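Local coordinates for acyl-CoA synthetase (AMP-forming)/AMP-acid ligase II-like protein (Dyadobacter fermentans, PDB 4GS5), which probably activates medium-chain fatty acids or related carboxylic acids with ATP and joins them to coenzyme A, at residues I168-S178 and V188-P196. Numbering follows the deposited sequence.
Sequences ISDLAMPVYQS and VALKALNGP
Strands 175-178 and 189-192 run antiparallel at 143°, and Q177 and K191 form a hydrogen-bonded pair (Q177 N to K191 O 2.9 Å, K191 N to Q177 O 2.8 Å). L193 N extends the pairing to V175 O (2.9 Å). Beyond it the side chain of N194 replaces backbone pairing: its ND2 donates to I168 O (3.0 Å) and M173 O (2.8 Å), while OD1 accepts from V175 N (3.2 Å). ND2 and L171 N reach I168 O from opposite faces of its plane; with the bonds to M173 and V175, the N194 amide ties the last turn of helix 162-169 to the start of strand 175-180. Replacing N194 by alanine would remove the amide, so V175 N, M173 O and I168 O would probably each lose this partner and the 170-174 loop be held less firmly against 193-194. Strands 175-180 and 187-192 make this hairpin within the AMP-binding region, with 175-180 also bonded to strand 153-155. On the face bearing Q177 and K191, L193 CD1 reaches Q177 CB (3.9 Å) and V175 CG1, while its CB meets I168 CG2; CG anti to the carbonyl carbon (chi1 -62°) directs its branch to strand 175-178. The Q177 amide is held by A158, G156 and V160, and water 4 links its OE1 to K191 NZ. On the other face Y176 sets CE1 4.3 Å from A192 CB, and L190 CD2 packs against S178. Water 1 bridges L193 O and S169 OG, which also hydrogen-bonds A165 O; water 2 connects S169 O with G195 N.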
ATOM      1  N   ILE A 168      -1.385 -10.635 -14.391  1.00 23.52           N
ATOM      2  CA  ILE A 168      -0.015 -10.149 -14.377  1.00 23.78           C
ATOM      3  C   ILE A 168       0.972 -11.312 -14.369  1.00 27.66           C
ATOM      4  O   ILE A 168       2.003 -11.246 -15.036  1.00 26.24           O
ATOM      5  CB  ILE A 168       0.237  -9.216 -13.193  1.00 24.04           C
ATOM      6  CG1 ILE A 168      -0.474  -7.879 -13.433  1.00 28.37           C
ATOM      7  CG2 ILE A 168       1.735  -8.995 -12.998  1.00 23.48           C
ATOM      8  CD1 ILE A 168      -0.593  -7.011 -12.203  1.00 24.11           C
ATOM      9  N   SER A 169       0.637 -12.382 -13.643  1.00 27.07           N
ATOM     10  CA  SER A 169       1.483 -13.572 -13.572  1.00 33.02           C
ATOM     11  C   SER A 169       1.755 -14.167 -14.938  1.00 34.24           C
ATOM     12  O   SER A 169       2.765 -14.833 -15.139  1.00 31.75           O
ATOM     13  CB  SER A 169       0.840 -14.663 -12.709  1.00 39.70           C
ATOM     14  OG  SER A 169       0.868 -14.301 -11.344  1.00 50.38           O
ATOM     15  N   ASP A 170       0.838 -13.955 -15.872  1.00 32.15           N
ATOM     16  CA  ASP A 170       1.002 -14.527 -17.198  1.00 35.39           C
ATOM     17  C   ASP A 170       1.624 -13.608 -18.250  1.00 32.90           C
ATOM     18  O   ASP A 170       1.758 -14.004 -19.414  1.00 30.74           O
ATOM     19  CB  ASP A 170      -0.315 -15.107 -17.704  1.00 43.21           C
ATOM     20  CG  ASP A 170      -0.256 -16.605 -17.820  1.00 62.81           C
ATOM     21  OD1 ASP A 170       0.106 -17.108 -18.910  1.00 66.71           O
ATOM     22  OD2 ASP A 170      -0.533 -17.282 -16.805  1.00 72.61           O
ATOM     23  N   LEU A 171       2.005 -12.396 -17.846  1.00 29.52           N
ATOM     24  CA  LEU A 171       2.630 -11.446 -18.761  1.00 29.10           C
ATOM     25  C   LEU A 171       4.135 -11.672 -18.839  1.00 28.26           C
ATOM     26  O   LEU A 171       4.802 -11.741 -17.823  1.00 29.84           O
ATOM     27  CB  LEU A 171       2.355 -10.004 -18.323  1.00 30.66           C
ATOM     28  CG  LEU A 171       0.904  -9.527 -18.310  1.00 31.53           C
ATOM     29  CD1 LEU A 171       0.814  -8.088 -17.763  1.00 28.93           C
ATOM     30  CD2 LEU A 171       0.322  -9.613 -19.706  1.00 36.19           C
ATOM     31  N   ALA A 172       4.656 -11.777 -20.057  1.00 29.99           N
ATOM     32  CA  ALA A 172       6.090 -11.845 -20.292  1.00 32.89           C
ATOM     33  C   ALA A 172       6.719 -10.456 -20.227  1.00 34.38           C
ATOM     34  O   ALA A 172       7.341  -9.994 -21.197  1.00 38.66           O
ATOM     35  CB  ALA A 172       6.367 -12.500 -21.655  1.00 35.76           C
HETATM   36  N   MSE A 173       6.551  -9.803 -19.081  1.00 29.30           N
HETATM   37  CA  MSE A 173       6.993  -8.425 -18.877  1.00 27.49           C
HETATM   38  C   MSE A 173       7.116  -8.145 -17.387  1.00 24.68           C
HETATM   39  O   MSE A 173       6.193  -8.442 -16.636  1.00 28.37           O
HETATM   40  CB  MSE A 173       5.964  -7.454 -19.467  1.00 24.19           C
HETATM   41  CG  MSE A 173       6.177  -6.034 -19.005  1.00 25.57           C
HETATM   42 SE   MSE A 173       5.045  -4.726 -19.896  0.56 33.14          SE
HETATM   43  CE  MSE A 173       3.331  -5.358 -19.210  1.00 27.32           C
ATOM     44  N   PRO A 174       8.235  -7.539 -16.955  1.00 27.13           N
ATOM     45  CA  PRO A 174       8.436  -7.262 -15.528  1.00 27.35           C
ATOM     46  C   PRO A 174       7.403  -6.289 -14.976  1.00 27.57           C
ATOM     47  O   PRO A 174       7.298  -5.182 -15.492  1.00 26.49           O
ATOM     48  CB  PRO A 174       9.835  -6.616 -15.473  1.00 28.60           C
ATOM     49  CG  PRO A 174      10.455  -6.867 -16.776  1.00 29.77           C
ATOM     50  CD  PRO A 174       9.371  -7.085 -17.778  1.00 26.70           C
ATOM     51  N   VAL A 175       6.668  -6.702 -13.939  1.00 21.79           N
ATOM     52  CA  VAL A 175       5.705  -5.841 -13.268  1.00 22.44           C
ATOM     53  C   VAL A 175       5.991  -5.821 -11.758  1.00 26.64           C
ATOM     54  O   VAL A 175       6.201  -6.880 -11.136  1.00 22.70           O
ATOM     55  CB  VAL A 175       4.261  -6.339 -13.509  1.00 20.94           C
ATOM     56  CG1 VAL A 175       3.275  -5.440 -12.828  1.00 22.07           C
ATOM     57  CG2 VAL A 175       3.955  -6.402 -15.017  1.00 19.74           C
ATOM     58  N   TYR A 176       6.013  -4.620 -11.183  1.00 22.00           N
ATOM     59  CA  TYR A 176       6.340  -4.424  -9.778  1.00 24.48           C
ATOM     60  C   TYR A 176       5.245  -3.604  -9.151  1.00 22.28           C
ATOM     61  O   TYR A 176       4.492  -2.946  -9.869  1.00 24.26           O
ATOM     62  CB  TYR A 176       7.659  -3.658  -9.632  1.00 21.04           C
ATOM     63  CG  TYR A 176       8.825  -4.352 -10.266  1.00 24.20           C
ATOM     64  CD1 TYR A 176       9.594  -5.266  -9.547  1.00 24.48           C
ATOM     65  CD2 TYR A 176       9.165  -4.098 -11.588  1.00 24.37           C
ATOM     66  CE1 TYR A 176      10.672  -5.908 -10.137  1.00 30.09           C
ATOM     67  CE2 TYR A 176      10.230  -4.728 -12.179  1.00 29.84           C
ATOM     68  CZ  TYR A 176      10.984  -5.626 -11.456  1.00 32.27           C
ATOM     69  OH  TYR A 176      12.045  -6.247 -12.065  1.00 35.56           O
ATOM     70  N   GLN A 177       5.145  -3.650  -7.823  1.00 18.38           N
ATOM     71  CA  GLN A 177       4.233  -2.769  -7.101  1.00 16.55           C
ATOM     72  C   GLN A 177       4.987  -2.057  -5.982  1.00 23.58           C
ATOM     73  O   GLN A 177       5.797  -2.672  -5.292  1.00 21.94           O
ATOM     74  CB  GLN A 177       3.001  -3.519  -6.550  1.00 18.61           C
ATOM     75  CG  GLN A 177       1.959  -2.553  -5.933  1.00 21.78           C
ATOM     76  CD  GLN A 177       0.554  -3.131  -5.870  1.00 34.17           C
ATOM     77  OE1 GLN A 177       0.377  -4.336  -5.745  1.00 33.56           O
ATOM     78  NE2 GLN A 177      -0.451  -2.265  -5.984  1.00 38.47           N
ATOM     79  N   SER A 178       4.729  -0.761  -5.827  1.00 21.65           N
ATOM     80  CA  SER A 178       5.410   0.073  -4.832  1.00 23.61           C
ATOM     81  C   SER A 178       4.817  -0.079  -3.438  1.00 22.76           C
ATOM     82  O   SER A 178       3.613  -0.316  -3.282  1.00 22.72           O
ATOM     83  CB  SER A 178       5.253   1.554  -5.202  1.00 27.67           C
ATOM     84  OG  SER A 178       5.871   1.827  -6.442  1.00 36.93           O
ATOM     85  N   VAL A 188       9.486   3.303  -1.009  1.00 29.57           N
ATOM     86  CA  VAL A 188      10.689   2.930  -0.262  1.00 29.06           C
ATOM     87  C   VAL A 188      10.983   1.441  -0.432  1.00 27.03           C
ATOM     88  O   VAL A 188      12.018   0.941   0.036  1.00 26.13           O
ATOM     89  CB  VAL A 188      10.567   3.246   1.242  1.00 31.02           C
ATOM     90  CG1 VAL A 188      10.325   4.730   1.446  1.00 25.81           C
ATOM     91  CG2 VAL A 188       9.451   2.403   1.897  1.00 30.49           C
ATOM     92  N   ALA A 189      10.074   0.737  -1.106  1.00 23.83           N
ATOM     93  CA  ALA A 189      10.245  -0.701  -1.336  1.00 22.99           C
ATOM     94  C   ALA A 189       9.425  -1.173  -2.533  1.00 23.23           C
ATOM     95  O   ALA A 189       8.475  -0.510  -2.918  1.00 27.40           O
ATOM     96  CB  ALA A 189       9.879  -1.506  -0.080  1.00 20.99           C
ATOM     97  N   LEU A 190       9.805  -2.317  -3.114  1.00 23.44           N
ATOM     98  CA  LEU A 190       9.144  -2.833  -4.314  1.00 22.53           C
ATOM     99  C   LEU A 190       8.843  -4.332  -4.222  1.00 21.16           C
ATOM    100  O   LEU A 190       9.707  -5.117  -3.826  1.00 21.80           O
ATOM    101  CB  LEU A 190      10.005  -2.599  -5.562  1.00 27.51           C
ATOM    102  CG  LEU A 190      10.367  -1.194  -6.007  1.00 31.25           C
ATOM    103  CD1 LEU A 190      11.399  -1.259  -7.143  1.00 30.31           C
ATOM    104  CD2 LEU A 190       9.111  -0.447  -6.460  1.00 28.92           C
ATOM    105  N   LYS A 191       7.627  -4.710  -4.604  1.00 17.87           N
ATOM    106  CA  LYS A 191       7.221  -6.117  -4.694  1.00 23.89           C
ATOM    107  C   LYS A 191       7.284  -6.602  -6.143  1.00 24.18           C
ATOM    108  O   LYS A 191       6.814  -5.918  -7.048  1.00 21.39           O
ATOM    109  CB  LYS A 191       5.779  -6.260  -4.207  1.00 22.25           C
ATOM    110  CG  LYS A 191       5.219  -7.701  -4.322  1.00 27.97           C
ATOM    111  CD  LYS A 191       3.761  -7.766  -3.881  1.00 32.07           C
ATOM    112  CE  LYS A 191       3.615  -7.668  -2.378  1.00 42.12           C
ATOM    113  NZ  LYS A 191       2.172  -7.679  -1.964  1.00 49.05           N
ATOM    114  N   ALA A 192       7.842  -7.781  -6.384  1.00 18.22           N
ATOM    115  CA  ALA A 192       7.804  -8.335  -7.740  1.00 18.64           C
ATOM    116  C   ALA A 192       6.507  -9.101  -7.936  1.00 23.15           C
ATOM    117  O   ALA A 192       6.210 -10.012  -7.165  1.00 23.11           O
ATOM    118  CB  ALA A 192       9.035  -9.270  -7.986  1.00 26.47           C
ATOM    119  N   LEU A 193       5.725  -8.749  -8.955  1.00 20.93           N
ATOM    120  CA  LEU A 193       4.418  -9.399  -9.125  1.00 22.26           C
ATOM    121  C   LEU A 193       4.418 -10.538 -10.148  1.00 21.50           C
ATOM    122  O   LEU A 193       3.415 -11.228 -10.319  1.00 22.49           O
ATOM    123  CB  LEU A 193       3.330  -8.379  -9.496  1.00 20.75           C
ATOM    124  CG  LEU A 193       3.030  -7.274  -8.479  1.00 21.71           C
ATOM    125  CD1 LEU A 193       2.036  -6.250  -9.090  1.00 22.09           C
ATOM    126  CD2 LEU A 193       2.486  -7.841  -7.164  1.00 23.63           C
ATOM    127  N   ASN A 194       5.521 -10.729 -10.856  1.00 23.24           N
ATOM    128  CA  ASN A 194       5.621 -11.887 -11.756  1.00 22.29           C
ATOM    129  C   ASN A 194       7.080 -12.261 -11.971  1.00 25.02           C
ATOM    130  O   ASN A 194       7.969 -11.668 -11.366  1.00 23.72           O
ATOM    131  CB  ASN A 194       4.896 -11.644 -13.101  1.00 19.50           C
ATOM    132  CG  ASN A 194       5.439 -10.429 -13.855  1.00 24.08           C
ATOM    133  OD1 ASN A 194       6.501  -9.900 -13.525  1.00 23.15           O
ATOM    134  ND2 ASN A 194       4.711  -9.990 -14.879  1.00 22.36           N
ATOM    135  N   GLY A 195       7.328 -13.267 -12.803  1.00 25.91           N
ATOM    136  CA  GLY A 195       8.677 -13.773 -12.993  1.00 25.27           C
ATOM    137  C   GLY A 195       9.007 -14.754 -11.877  1.00 22.22           C
ATOM    138  O   GLY A 195       8.234 -14.908 -10.918  1.00 19.40           O
ATOM    139  N   PRO A 196      10.179 -15.401 -11.962  1.00 26.87           N
ATOM    140  CA  PRO A 196      10.449 -16.447 -10.975  1.00 25.47           C
ATOM    141  C   PRO A 196      10.681 -15.877  -9.573  1.00 28.35           C
ATOM    142  O   PRO A 196      10.614 -16.634  -8.621  1.00 25.36           O
ATOM    143  CB  PRO A 196      11.706 -17.138 -11.522  1.00 27.79           C
ATOM    144  CG  PRO A 196      12.392 -16.093 -12.337  1.00 25.89           C
ATOM    145  CD  PRO A 196      11.279 -15.243 -12.932  1.00 28.32           C
TER
HETATM  146  O   HOH W   1       3.146 -14.180  -9.817  1.00 36.54           O
HETATM  147  O   HOH W   2       5.090 -14.980 -13.476  1.00 43.71           O
HETATM  148  O   HOH W   3       8.346  -8.718 -11.600  1.00 26.51           O
HETATM  149  O   HOH W   4       0.358  -6.612  -4.345  1.00 37.35           O